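Local coordinates for 3-oxo-tetronate kinase (Salmonella typhimurium, PDB 3DQQ), which probably catalyses the ATP-dependent phosphorylation of 3-oxo-tetronate to 3-oxo-tetronate 4-phosphate, as a four-carbon acid sugar kinase, at residues M2-V7 and R232-H237; F21-E24 and P28-Q31. All blocks are in the same frame, centred on the assembly; numbering follows the deposited sequence.

Interaction 1: residues M2-V7 and R232-H237; sequences MLKIGV and RQWAKH
The side chain of Lys4 lies over the indole of Trp234 in a CH-pi contact, joining the segment that leads into strand 5-9 to helix 224-235, a helix-on-sheet contact in the parallel alpha/beta part of the sugar-binding domain. CD lies over the five-membered ring, offset toward the rim of the indole, 4.0 Å from the centroid of that ring of Trp234 and 13° off its normal, while the next carbon moves on to the six-membered ring, with CE of Lys4 3.9 Å from CE3 of Trp234. A lysine suits this place because its long aliphatic stem can lie on an aromatic face while the ammonium goes on past it. The chain runs extended as far as CE and bends at the last torsion (chi4 64°); NZ then forms a weak, long ion pair with Asp45.

Apolar contact is slighter. Ile5, the buried residue that follows Lys4, meets the indole through its terminal methyl, and Met27 touches both side chains, so three residues from separate parts of the chain gather here. A large flat indole can span the gap that the backbones leave, since the CA atoms of Lys4 and Trp234 are 9.4 Å apart. The methyl comes in obliquely near the CD1-NE1 bond, with CD1 of Ile5 4.4 Å from both CD1 and NE1 of Trp234.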
# COMPACT_ATOMS: atom_id res chain seq x y z
N MET A 2 8.50 -24.79 -36.65
CA MET A 2 8.14 -25.83 -35.68
C MET A 2 7.78 -25.19 -34.37
O MET A 2 8.60 -24.50 -33.81
CB MET A 2 9.31 -26.77 -35.45
CG MET A 2 9.18 -27.68 -34.16
SD MET A 2 8.48 -29.37 -34.39
CE MET A 2 9.03 -29.80 -36.11
N LEU A 3 6.59 -25.43 -33.85
CA LEU A 3 6.19 -24.86 -32.57
C LEU A 3 6.12 -25.96 -31.50
O LEU A 3 5.17 -26.73 -31.47
CB LEU A 3 4.86 -24.18 -32.75
CG LEU A 3 4.22 -23.46 -31.56
CD1 LEU A 3 5.25 -22.74 -30.77
CD2 LEU A 3 3.17 -22.50 -32.06
N LYS A 4 7.14 -26.07 -30.67
CA LYS A 4 7.24 -27.20 -29.76
C LYS A 4 6.34 -27.11 -28.52
O LYS A 4 5.66 -28.05 -28.19
CB LYS A 4 8.66 -27.34 -29.25
CG LYS A 4 9.67 -27.75 -30.26
CD LYS A 4 10.99 -28.01 -29.48
CE LYS A 4 12.18 -28.46 -30.34
NZ LYS A 4 12.63 -27.47 -31.33
N ILE A 5 6.37 -25.98 -27.84
CA ILE A 5 5.56 -25.76 -26.66
C ILE A 5 4.75 -24.50 -26.91
O ILE A 5 5.29 -23.50 -27.39
CB ILE A 5 6.45 -25.60 -25.37
CG1 ILE A 5 7.33 -26.85 -25.23
CG2 ILE A 5 5.61 -25.41 -24.12
CD1 ILE A 5 8.47 -26.80 -24.21
N GLY A 6 3.46 -24.57 -26.61
CA GLY A 6 2.56 -23.42 -26.68
C GLY A 6 2.03 -23.20 -25.28
O GLY A 6 1.30 -24.04 -24.74
N VAL A 7 2.42 -22.09 -24.66
CA VAL A 7 2.01 -21.84 -23.31
C VAL A 7 0.77 -20.97 -23.32
O VAL A 7 0.76 -19.97 -24.00
CB VAL A 7 3.12 -21.13 -22.55
CG1 VAL A 7 2.65 -20.73 -21.09
CG2 VAL A 7 4.36 -22.00 -22.60
N ARG A 232 15.07 -28.14 -20.87
CA ARG A 232 16.34 -28.85 -20.82
C ARG A 232 16.33 -30.18 -21.50
O ARG A 232 17.39 -30.70 -21.83
CB ARG A 232 16.78 -29.05 -19.39
CG ARG A 232 16.99 -27.74 -18.66
CD ARG A 232 17.69 -27.88 -17.38
NE ARG A 232 17.84 -26.55 -16.84
CZ ARG A 232 18.13 -26.26 -15.58
NH1 ARG A 232 18.34 -27.21 -14.69
NH2 ARG A 232 18.21 -24.99 -15.22
N GLN A 233 15.15 -30.77 -21.71
CA GLN A 233 15.08 -31.93 -22.58
C GLN A 233 15.43 -31.55 -23.98
O GLN A 233 16.03 -32.34 -24.68
CB GLN A 233 13.71 -32.54 -22.60
CG GLN A 233 13.53 -33.52 -21.52
CD GLN A 233 14.53 -34.64 -21.59
OE1 GLN A 233 14.63 -35.33 -22.61
NE2 GLN A 233 15.27 -34.83 -20.51
N TRP A 234 15.04 -30.37 -24.43
CA TRP A 234 15.30 -29.99 -25.82
C TRP A 234 16.66 -29.37 -25.92
O TRP A 234 17.23 -29.30 -26.97
CB TRP A 234 14.22 -29.06 -26.35
CG TRP A 234 12.89 -29.69 -26.27
CD1 TRP A 234 11.88 -29.38 -25.42
CD2 TRP A 234 12.43 -30.78 -27.05
NE1 TRP A 234 10.82 -30.20 -25.62
CE2 TRP A 234 11.12 -31.08 -26.62
CE3 TRP A 234 12.98 -31.53 -28.10
CZ2 TRP A 234 10.35 -32.10 -27.19
CZ3 TRP A 234 12.22 -32.55 -28.66
CH2 TRP A 234 10.91 -32.81 -28.21
N ALA A 235 17.19 -28.93 -24.80
CA ALA A 235 18.54 -28.37 -24.80
C ALA A 235 19.52 -29.52 -25.03
O ALA A 235 20.55 -29.30 -25.65
CB ALA A 235 18.85 -27.63 -23.46
N LYS A 236 19.14 -30.73 -24.57
CA LYS A 236 20.00 -31.93 -24.53
C LYS A 236 20.75 -32.30 -25.81
O LYS A 236 21.84 -32.86 -25.71
CB LYS A 236 19.23 -33.18 -24.03
CG LYS A 236 19.03 -33.22 -22.50
CD LYS A 236 18.96 -34.65 -21.91
CE LYS A 236 18.44 -34.66 -20.44
NZ LYS A 236 17.86 -35.99 -20.03
N HIS A 237 20.22 -31.99 -26.99
CA HIS A 237 21.00 -32.24 -28.24
C HIS A 237 21.68 -30.97 -28.85
O HIS A 237 22.28 -31.05 -29.94
CB HIS A 237 20.15 -33.02 -29.29
CG HIS A 237 19.97 -34.48 -28.97
ND1 HIS A 237 20.95 -35.42 -29.23
CD2 HIS A 237 18.94 -35.15 -28.41
CE1 HIS A 237 20.52 -36.61 -28.84
NE2 HIS A 237 19.30 -36.47 -28.34

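Interaction 2: residues F21-E24 and P28-Q31; sequences FLVE and PTVQ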
# COMPACT_ATOMS: atom_id res chain seq x y z
N PHE A 21 12.28 -18.34 -18.62
CA PHE A 21 12.88 -19.64 -18.30
C PHE A 21 13.10 -20.45 -19.55
O PHE A 21 14.11 -21.14 -19.66
CB PHE A 21 12.03 -20.45 -17.32
CG PHE A 21 12.24 -20.06 -15.91
CD1 PHE A 21 11.44 -19.13 -15.30
CD2 PHE A 21 13.27 -20.60 -15.19
CE1 PHE A 21 11.69 -18.72 -13.99
CE2 PHE A 21 13.51 -20.21 -13.88
CZ PHE A 21 12.73 -19.26 -13.29
N LEU A 22 12.19 -20.38 -20.52
CA LEU A 22 12.43 -21.15 -21.76
C LEU A 22 13.67 -20.62 -22.47
O LEU A 22 14.55 -21.40 -22.88
CB LEU A 22 11.21 -21.15 -22.68
CG LEU A 22 9.92 -21.76 -22.12
CD1 LEU A 22 8.75 -21.51 -23.09
CD2 LEU A 22 10.10 -23.23 -21.80
N VAL A 23 13.79 -19.30 -22.56
CA VAL A 23 14.95 -18.72 -23.25
C VAL A 23 16.24 -18.99 -22.50
O VAL A 23 17.23 -19.37 -23.09
CB VAL A 23 14.76 -17.23 -23.52
CG1 VAL A 23 16.06 -16.61 -24.01
CG2 VAL A 23 13.61 -17.04 -24.55
N GLU A 24 16.22 -18.84 -21.19
CA GLU A 24 17.42 -19.13 -20.38
C GLU A 24 17.83 -20.58 -20.45
O GLU A 24 18.95 -20.91 -20.11
CB GLU A 24 17.22 -18.73 -18.92
CG GLU A 24 16.99 -17.20 -18.78
CD GLU A 24 18.17 -16.37 -19.30
OE1 GLU A 24 19.29 -16.64 -18.83
OE2 GLU A 24 17.99 -15.47 -20.17
N PRO A 28 14.24 -20.40 -27.86
CA PRO A 28 13.79 -19.11 -28.36
C PRO A 28 12.30 -18.97 -28.27
O PRO A 28 11.61 -19.86 -28.68
CB PRO A 28 14.20 -19.17 -29.83
CG PRO A 28 15.35 -19.96 -29.83
CD PRO A 28 15.09 -21.06 -28.84
N THR A 29 11.81 -17.84 -27.80
CA THR A 29 10.42 -17.73 -27.41
C THR A 29 9.88 -16.33 -27.70
O THR A 29 10.50 -15.36 -27.33
CB THR A 29 10.28 -17.98 -25.90
OG1 THR A 29 10.78 -19.29 -25.60
CG2 THR A 29 8.83 -17.85 -25.45
N VAL A 30 8.72 -16.25 -28.33
CA VAL A 30 8.01 -15.02 -28.48
C VAL A 30 6.85 -15.03 -27.48
O VAL A 30 6.23 -16.05 -27.30
CB VAL A 30 7.42 -14.93 -29.87
CG1 VAL A 30 6.32 -13.87 -29.86
CG2 VAL A 30 8.52 -14.68 -30.90
N GLN A 31 6.57 -13.91 -26.81
CA GLN A 31 5.34 -13.76 -26.05
C GLN A 31 4.40 -12.92 -26.86
O GLN A 31 4.82 -11.90 -27.37
CB GLN A 31 5.59 -13.05 -24.73
CG GLN A 31 4.32 -12.71 -23.88
CD GLN A 31 4.71 -12.10 -22.51
OE1 GLN A 31 5.81 -12.33 -22.02
NE2 GLN A 31 3.80 -11.33 -21.89
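In Thr29 the hydroxyl stands beside the backbone N (chi1 -59°), and in Val23 the CG1 methyl is anti to the backbone N (chi1 170°), which leaves CG2 as the branch that reaches Thr29. These rotations bring the two beta-branched residues together where helix 12-24 returns through a short turn into strand 29-33. CG2 of Val23 comes within 3.7 Å of CB of Thr29 and 3.8 Å of its OG1, the two side chains meeting at a slant. The same methyl also passes CA of Pro28 at 4.3 Å, so a single valine branch spans the entry to the strand.

Leu22 approaches the threonine differently, at about a right angle. Its CB lies 3.5 Å from OG1 of Thr29, and its CD1 methyl is 3.9 Å from that same oxygen. The hydroxyl thus faces hydrocarbon from both helix residues, but its polarity is provided for: it is hydrogen-bonded to the carbonyl oxygen of Met27, two residues back along the chain. Threonine suits this buried spot because one small branched side chain can both fill space against the helix and bond to the turn. Valine and leucine give the helix an apolar surface to set against it, while proline, lacking an N-H, fits at the end of the turn, where the backbone becomes extended.

Leu22 also packs on Ala227 and Ala231 of helix 224-235 and on Ala46 of strand 46-50. Val23 extends to Ile379 of strand 376-382, and Thr29 touches Ala19 earlier in the helix as well as Ala46 and Val48, so helix 12-24 packs on strand 29-33, which is flanked by strands 46-50 and 376-382, with helix 224-235 alongside.

In the fold
The centres of interactions 1 and 2 lie about 10 Å apart, with their nearest atoms about 4 Å from each other and no direct touch. Along the chain, both halves of interaction 2 fall between the two segments of interaction 1: strand 5-9 leads to helix 12-24 and strand 29-33, and much later helix 224-235 returns beside them. Strand 46-50 lies between strands 5-9 and 29-33. Interaction 2 is therefore a local turn-back, whereas interaction 1 joins residues more than 200 positions apart. Interaction 1 brings the first strand region against helix 224-235, and interaction 2 packs helix 12-24 onto strand 29-33 nearby, away from the residues that probably bind ATP.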